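Local coordinates for functional macrophage inflammatory protein 1-alpha homolog (Human herpesvirus 8, PDB 1ZXT) that acts as a viral CC chemokine, a small secreted signalling protein that probably works by binding CCR-type chemokine receptors, at residues 15-29 and 39-53. Residues are numbered along the deposited sequence; the frame is centred on the assembly and turned at random.
Sequences FQQHPPPVQILKEWY and GVILLTKRGRQICAD
Y29 lays its ring over I41: CB of I41 sits 3.9 Å from the ring centroid, and Y29 OH comes 3.5 Å from I41 CG2. Y29 CG stands between the backbone N and carbonyl carbon (chi1 48°), which helps bring the ring over I41. Y29 OH also lies 3.6 Å from Q49 CG, and a water in the ring plane links OH to Q49 OE1, weakly on the glutamine side. H71 of the C-terminal histidine tag stacks with the same ring. Next along this face, E27 and L43 run side by side, E27 OE2 3.6 Å from L43 CD2. W28 and L42 point to the other face, where indole CE3 of W28 meets V40 CG1 (3.8 Å) and the W28 side chain also touches M63 of helix 57-64. Backbone bonds between Y29 and I41 and from L43 N to E27 O zip strands 25-29 and 40-44 together; K26 N also reaches L43 O, so K26 and E27 both face L43 in a classic beta bulge. Beyond it K45, its chain extended past CG, carries NZ to Q23 O (3.0 Å), while its N binds I24 O.

At the far end, D53 CB lies over one face of the F15 ring in a CH-pi contact, 3.9 Å from the centroid. With chi1 at -169°, the D53 carboxylate stacks against that ring, 15° from its plane; OD1 is also bound by S55 N. Q16 N donates to C51 O (2.9 Å), pinning the N-loop beside strand 49-52, and C51 is disulfide-bonded to C12, just before this segment. P20 CG meets L42 CD1, and P20 CB meets I50 CD1. N-loop, three-stranded antiparallel Greek-key sheet and overlying C-terminal helix together make the chemokine fold.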
loop_
_atom_site.group_PDB
_atom_site.type_symbol
_atom_site.label_atom_id
_atom_site.label_comp_id
_atom_site.label_asym_id
_atom_site.label_seq_id
_atom_site.Cartn_x
_atom_site.Cartn_y
_atom_site.Cartn_z
ATOM N N PHE A 15 9.946 -2.963 0.062
ATOM C CA PHE A 15 9.184 -1.731 0.234
ATOM C C PHE A 15 9.964 -0.524 -0.180
ATOM O O PHE A 15 11.191 -0.468 -0.042
ATOM C CB PHE A 15 8.775 -1.556 1.669
ATOM C CG PHE A 15 7.950 -2.647 2.224
ATOM C CD1 PHE A 15 6.632 -2.758 1.924
ATOM C CD2 PHE A 15 8.486 -3.571 3.083
ATOM C CE1 PHE A 15 5.846 -3.749 2.446
ATOM C CE2 PHE A 15 7.668 -4.593 3.631
ATOM C CZ PHE A 15 6.356 -4.662 3.301
ATOM N N GLN A 16 9.235 0.463 -0.653
ATOM C CA GLN A 16 9.753 1.838 -0.887
ATOM C C GLN A 16 10.152 2.483 0.451
ATOM O O GLN A 16 9.312 2.711 1.279
ATOM C CB GLN A 16 8.824 2.730 -1.671
ATOM C CG GLN A 16 9.416 4.147 -1.944
ATOM C CD GLN A 16 8.716 5.014 -3.057
ATOM O OE1 GLN A 16 8.383 4.476 -4.112
ATOM N NE2 GLN A 16 8.524 6.361 -2.821
ATOM N N GLN A 17 11.450 2.762 0.579
ATOM C CA GLN A 17 12.012 3.322 1.790
ATOM C C GLN A 17 11.861 4.821 1.925
ATOM O O GLN A 17 11.849 5.325 3.041
ATOM C CB GLN A 17 13.478 2.995 1.871
ATOM C CG GLN A 17 13.725 1.501 1.958
ATOM C CD GLN A 17 13.140 0.908 3.227
ATOM O OE1 GLN A 17 13.514 1.344 4.347
ATOM N NE2 GLN A 17 12.251 -0.094 3.077
ATOM N N HIS A 18 11.770 5.548 0.807
ATOM C CA HIS A 18 11.688 6.993 0.829
ATOM C C HIS A 18 10.295 7.391 0.489
ATOM O O HIS A 18 9.753 6.932 -0.512
ATOM C CB HIS A 18 12.654 7.613 -0.176
ATOM C CG HIS A 18 14.015 7.020 -0.122
ATOM N ND1 HIS A 18 14.331 5.853 -0.786
ATOM C CD2 HIS A 18 15.116 7.383 0.574
ATOM C CE1 HIS A 18 15.593 5.550 -0.534
ATOM N NE2 HIS A 18 16.097 6.480 0.268
ATOM N N PRO A 19 9.697 8.186 1.361
ATOM C CA PRO A 19 8.363 8.723 1.161
ATOM C C PRO A 19 8.131 9.345 -0.196
ATOM O O PRO A 19 8.951 10.167 -0.646
ATOM C CB PRO A 19 8.244 9.773 2.253
ATOM C CG PRO A 19 9.189 9.378 3.287
ATOM C CD PRO A 19 10.304 8.681 2.618
ATOM N N PRO A 20 7.033 8.959 -0.852
ATOM C CA PRO A 20 6.591 9.633 -2.081
ATOM C C PRO A 20 6.020 11.013 -1.811
ATOM O O PRO A 20 5.606 11.281 -0.662
ATOM C CB PRO A 20 5.469 8.687 -2.656
ATOM C CG PRO A 20 4.997 7.910 -1.493
ATOM C CD PRO A 20 6.205 7.756 -0.545
ATOM N N PRO A 21 5.887 11.846 -2.854
ATOM C CA PRO A 21 5.177 13.079 -2.736
ATOM C C PRO A 21 3.674 12.883 -2.469
ATOM O O PRO A 21 2.961 12.268 -3.258
ATOM C CB PRO A 21 5.319 13.687 -4.129
ATOM C CG PRO A 21 6.034 12.756 -4.989
ATOM C CD PRO A 21 6.375 11.655 -4.215
ATOM N N VAL A 22 3.206 13.473 -1.396
ATOM C CA VAL A 22 1.837 13.358 -0.989
ATOM C C VAL A 22 0.913 13.813 -2.133
ATOM O O VAL A 22 -0.144 13.254 -2.306
ATOM C CB VAL A 22 1.532 14.253 0.235
ATOM C CG1 VAL A 22 0.156 13.896 0.786
ATOM C CG2 VAL A 22 2.641 14.147 1.342
ATOM N N GLN A 23 1.326 14.826 -2.911
ATOM C CA GLN A 23 0.434 15.397 -3.915
ATOM C C GLN A 23 0.030 14.359 -4.966
ATOM O O GLN A 23 -0.957 14.529 -5.616
ATOM C CB GLN A 23 0.969 16.734 -4.514
ATOM C CG GLN A 23 2.041 16.626 -5.597
ATOM C CD GLN A 23 2.460 18.022 -6.127
ATOM O OE1 GLN A 23 3.177 18.754 -5.440
ATOM N NE2 GLN A 23 1.961 18.428 -7.300
ATOM N N ILE A 24 0.773 13.271 -5.107
ATOM C CA ILE A 24 0.454 12.335 -6.178
ATOM C C ILE A 24 -0.404 11.194 -5.653
ATOM O O ILE A 24 -0.863 10.349 -6.414
ATOM C CB ILE A 24 1.758 11.837 -6.911
ATOM C CG1 ILE A 24 2.559 10.815 -6.120
ATOM C CG2 ILE A 24 2.663 12.979 -7.230
ATOM C CD1 ILE A 24 3.492 10.063 -6.950
ATOM N N LEU A 25 -0.531 11.102 -4.319
ATOM C CA LEU A 25 -1.237 9.976 -3.686
ATOM C C LEU A 25 -2.765 10.203 -3.664
ATOM O O LEU A 25 -3.280 11.281 -3.392
ATOM C CB LEU A 25 -0.681 9.788 -2.267
ATOM C CG LEU A 25 0.516 8.885 -1.978
ATOM C CD1 LEU A 25 1.334 8.404 -3.136
ATOM C CD2 LEU A 25 1.314 9.473 -0.811
ATOM N N LYS A 26 -3.458 9.138 -4.058
ATOM C CA LYS A 26 -4.907 9.024 -4.165
ATOM C C LYS A 26 -5.602 8.324 -2.976
ATOM O O LYS A 26 -6.570 8.885 -2.426
ATOM C CB LYS A 26 -5.240 8.194 -5.435
ATOM C CG LYS A 26 -6.517 8.542 -6.234
ATOM C CD LYS A 26 -6.713 7.474 -7.344
ATOM C CE LYS A 26 -7.829 7.810 -8.287
ATOM N NZ LYS A 26 -9.127 8.101 -7.628
ATOM N N GLU A 27 -5.094 7.173 -2.563
ATOM C CA GLU A 27 -5.755 6.292 -1.622
ATOM C C GLU A 27 -4.773 5.215 -1.238
ATOM O O GLU A 27 -3.711 5.124 -1.859
ATOM C CB GLU A 27 -6.965 5.660 -2.268
ATOM C CG GLU A 27 -6.692 4.908 -3.557
ATOM C CD GLU A 27 -7.969 4.620 -4.386
ATOM O OE1 GLU A 27 -8.624 5.539 -4.715
ATOM O OE2 GLU A 27 -8.239 3.431 -4.683
ATOM N N TRP A 28 -5.116 4.356 -0.249
ATOM C CA TRP A 28 -4.328 3.232 0.085
ATOM C C TRP A 28 -5.204 2.005 0.338
ATOM O O TRP A 28 -6.370 2.129 0.592
ATOM C CB TRP A 28 -3.447 3.486 1.322
ATOM C CG TRP A 28 -4.247 3.592 2.567
ATOM C CD1 TRP A 28 -4.957 4.677 3.010
ATOM C CD2 TRP A 28 -4.436 2.558 3.519
ATOM N NE1 TRP A 28 -5.536 4.382 4.208
ATOM C CE2 TRP A 28 -5.272 3.073 4.522
ATOM C CE3 TRP A 28 -3.995 1.192 3.594
ATOM C CZ2 TRP A 28 -5.691 2.338 5.624
ATOM C CZ3 TRP A 28 -4.427 0.427 4.699
ATOM C CH2 TRP A 28 -5.308 1.020 5.676
ATOM N N TYR A 29 -4.589 0.843 0.296
ATOM C CA TYR A 29 -5.238 -0.421 0.699
ATOM C C TYR A 29 -4.148 -1.378 1.100
ATOM O O TYR A 29 -3.013 -1.329 0.618
ATOM C CB TYR A 29 -6.110 -1.004 -0.415
ATOM C CG TYR A 29 -5.454 -1.056 -1.784
ATOM C CD1 TYR A 29 -5.559 -0.019 -2.665
ATOM C CD2 TYR A 29 -4.768 -2.168 -2.206
ATOM C CE1 TYR A 29 -4.977 -0.030 -3.902
ATOM C CE2 TYR A 29 -4.188 -2.227 -3.476
ATOM C CZ TYR A 29 -4.272 -1.161 -4.308
ATOM O OH TYR A 29 -3.694 -1.198 -5.586
ATOM N N GLY A 39 1.892 -5.468 4.154
ATOM C CA GLY A 39 2.130 -4.324 3.297
ATOM C C GLY A 39 0.922 -3.487 3.128
ATOM O O GLY A 39 -0.199 -3.908 3.382
ATOM N N VAL A 40 1.158 -2.318 2.602
ATOM C CA VAL A 40 0.083 -1.414 2.088
ATOM C C VAL A 40 0.494 -0.945 0.734
ATOM O O VAL A 40 1.699 -0.772 0.479
ATOM C CB VAL A 40 -0.296 -0.242 3.037
ATOM C CG1 VAL A 40 -0.787 -0.744 4.385
ATOM C CG2 VAL A 40 0.804 0.773 3.207
ATOM N N ILE A 41 -0.488 -0.716 -0.121
ATOM C CA ILE A 41 -0.283 0.022 -1.366
ATOM C C ILE A 41 -0.672 1.453 -1.199
ATOM O O ILE A 41 -1.772 1.741 -0.836
ATOM C CB ILE A 41 -1.054 -0.627 -2.520
ATOM C CG1 ILE A 41 -0.686 -2.101 -2.642
ATOM C CG2 ILE A 41 -0.925 0.114 -3.888
ATOM C CD1 ILE A 41 0.798 -2.370 -2.762
ATOM N N LEU A 42 0.254 2.359 -1.506
ATOM C CA LEU A 42 -0.077 3.757 -1.731
ATOM C C LEU A 42 -0.304 3.945 -3.201
ATOM O O LEU A 42 0.606 3.872 -3.988
ATOM C CB LEU A 42 1.020 4.690 -1.266
ATOM C CG LEU A 42 1.443 4.456 0.184
ATOM C CD1 LEU A 42 2.665 5.290 0.486
ATOM C CD2 LEU A 42 0.343 4.668 1.213
ATOM N N LEU A 43 -1.545 4.195 -3.567
ATOM C CA LEU A 43 -1.912 4.241 -4.987
ATOM C C LEU A 43 -1.874 5.658 -5.480
ATOM O O LEU A 43 -2.445 6.623 -4.912
ATOM C CB LEU A 43 -3.310 3.629 -5.211
ATOM C CG LEU A 43 -3.776 3.599 -6.683
ATOM C CD1 LEU A 43 -3.070 2.485 -7.368
ATOM C CD2 LEU A 43 -5.307 3.528 -6.775
ATOM N N THR A 44 -1.155 5.874 -6.559
ATOM C CA THR A 44 -1.058 7.294 -7.024
ATOM C C THR A 44 -2.196 7.638 -7.948
ATOM O O THR A 44 -2.828 6.759 -8.484
ATOM C CB THR A 44 0.290 7.620 -7.743
ATOM O OG1 THR A 44 0.255 7.017 -9.025
ATOM C CG2 THR A 44 1.525 6.933 -7.077
ATOM N N LYS A 45 -2.412 8.939 -8.161
ATOM C CA LYS A 45 -3.411 9.471 -9.119
ATOM C C LYS A 45 -3.238 8.878 -10.541
ATOM O O LYS A 45 -4.216 8.740 -11.288
ATOM C CB LYS A 45 -3.414 11.035 -9.174
ATOM C CG LYS A 45 -3.942 11.661 -7.889
ATOM C CD LYS A 45 -3.545 13.044 -7.662
ATOM C CE LYS A 45 -3.984 13.532 -6.290
ATOM N NZ LYS A 45 -3.865 15.000 -6.264
ATOM N N ARG A 46 -1.992 8.648 -10.951
ATOM C CA ARG A 46 -1.708 7.996 -12.225
ATOM C C ARG A 46 -1.850 6.459 -12.200
ATOM O O ARG A 46 -1.635 5.787 -13.222
ATOM C CB ARG A 46 -0.335 8.451 -12.749
ATOM C CG ARG A 46 -0.219 9.905 -13.111
ATOM C CD ARG A 46 1.192 10.395 -13.513
ATOM N NE ARG A 46 1.263 11.888 -13.563
ATOM C CZ ARG A 46 0.953 12.633 -14.587
ATOM N NH1 ARG A 46 0.505 12.125 -15.746
ATOM N NH2 ARG A 46 1.091 13.961 -14.478
ATOM N N GLY A 47 -2.196 5.891 -11.040
ATOM C CA GLY A 47 -2.423 4.433 -10.875
ATOM C C GLY A 47 -1.240 3.553 -10.535
ATOM O O GLY A 47 -1.315 2.295 -10.567
ATOM N N ARG A 48 -0.131 4.189 -10.173
ATOM C CA ARG A 48 1.046 3.487 -9.742
ATOM C C ARG A 48 0.838 2.922 -8.349
ATOM O O ARG A 48 0.382 3.626 -7.470
ATOM C CB ARG A 48 2.193 4.450 -9.686
ATOM C CG ARG A 48 3.452 3.979 -9.022
ATOM C CD ARG A 48 4.537 5.112 -9.086
ATOM N NE ARG A 48 5.812 4.594 -9.542
ATOM C CZ ARG A 48 6.619 5.184 -10.405
ATOM N NH1 ARG A 48 6.309 6.336 -11.019
ATOM N NH2 ARG A 48 7.722 4.539 -10.719
ATOM N N GLN A 49 1.173 1.653 -8.165
ATOM C CA GLN A 49 1.057 0.943 -6.908
ATOM C C GLN A 49 2.418 0.974 -6.232
ATOM O O GLN A 49 3.384 0.318 -6.651
ATOM C CB GLN A 49 0.586 -0.493 -7.147
ATOM C CG GLN A 49 -0.817 -0.571 -7.677
ATOM C CD GLN A 49 -1.184 -1.939 -8.234
ATOM O OE1 GLN A 49 -0.561 -2.935 -7.949
ATOM N NE2 GLN A 49 -2.169 -1.946 -9.115
ATOM N N ILE A 50 2.501 1.710 -5.128
ATOM C CA ILE A 50 3.721 1.883 -4.370
ATOM C C ILE A 50 3.602 1.011 -3.116
ATOM O O ILE A 50 2.845 1.255 -2.220
ATOM C CB ILE A 50 3.974 3.344 -3.968
ATOM C CG1 ILE A 50 4.172 4.272 -5.195
ATOM C CG2 ILE A 50 5.206 3.427 -3.023
ATOM C CD1 ILE A 50 4.435 5.654 -4.832
ATOM N N CYS A 51 4.465 0.007 -3.030
ATOM C CA CYS A 51 4.599 -0.849 -1.807
ATOM C C CYS A 51 5.214 -0.063 -0.647
ATOM O O CYS A 51 6.326 0.459 -0.794
ATOM C CB CYS A 51 5.451 -1.997 -2.082
ATOM S SG CYS A 51 4.539 -3.372 -2.862
ATOM N N ALA A 52 4.509 -0.024 0.480
ATOM C CA ALA A 52 5.015 0.640 1.678
ATOM C C ALA A 52 4.736 -0.214 2.924
ATOM O O ALA A 52 3.785 -0.975 2.972
ATOM C CB ALA A 52 4.415 1.983 1.759
ATOM N N ASP A 53 5.602 -0.046 3.905
ATOM C CA ASP A 53 5.656 -0.825 5.117
ATOM C C ASP A 53 4.892 -0.180 6.275
ATOM O O ASP A 53 5.354 0.842 6.819
ATOM C CB ASP A 53 7.101 -0.902 5.537
ATOM C CG ASP A 53 7.332 -1.902 6.643
ATOM O OD1 ASP A 53 6.394 -2.466 7.220
ATOM O OD2 ASP A 53 8.453 -2.163 6.993
HETATM O O HOH W 1 7.917 1.657 3.276
HETATM O O HOH W 2 11.180 -1.431 5.161
HETATM O O HOH W 3 -2.556 -4.086 -6.030
#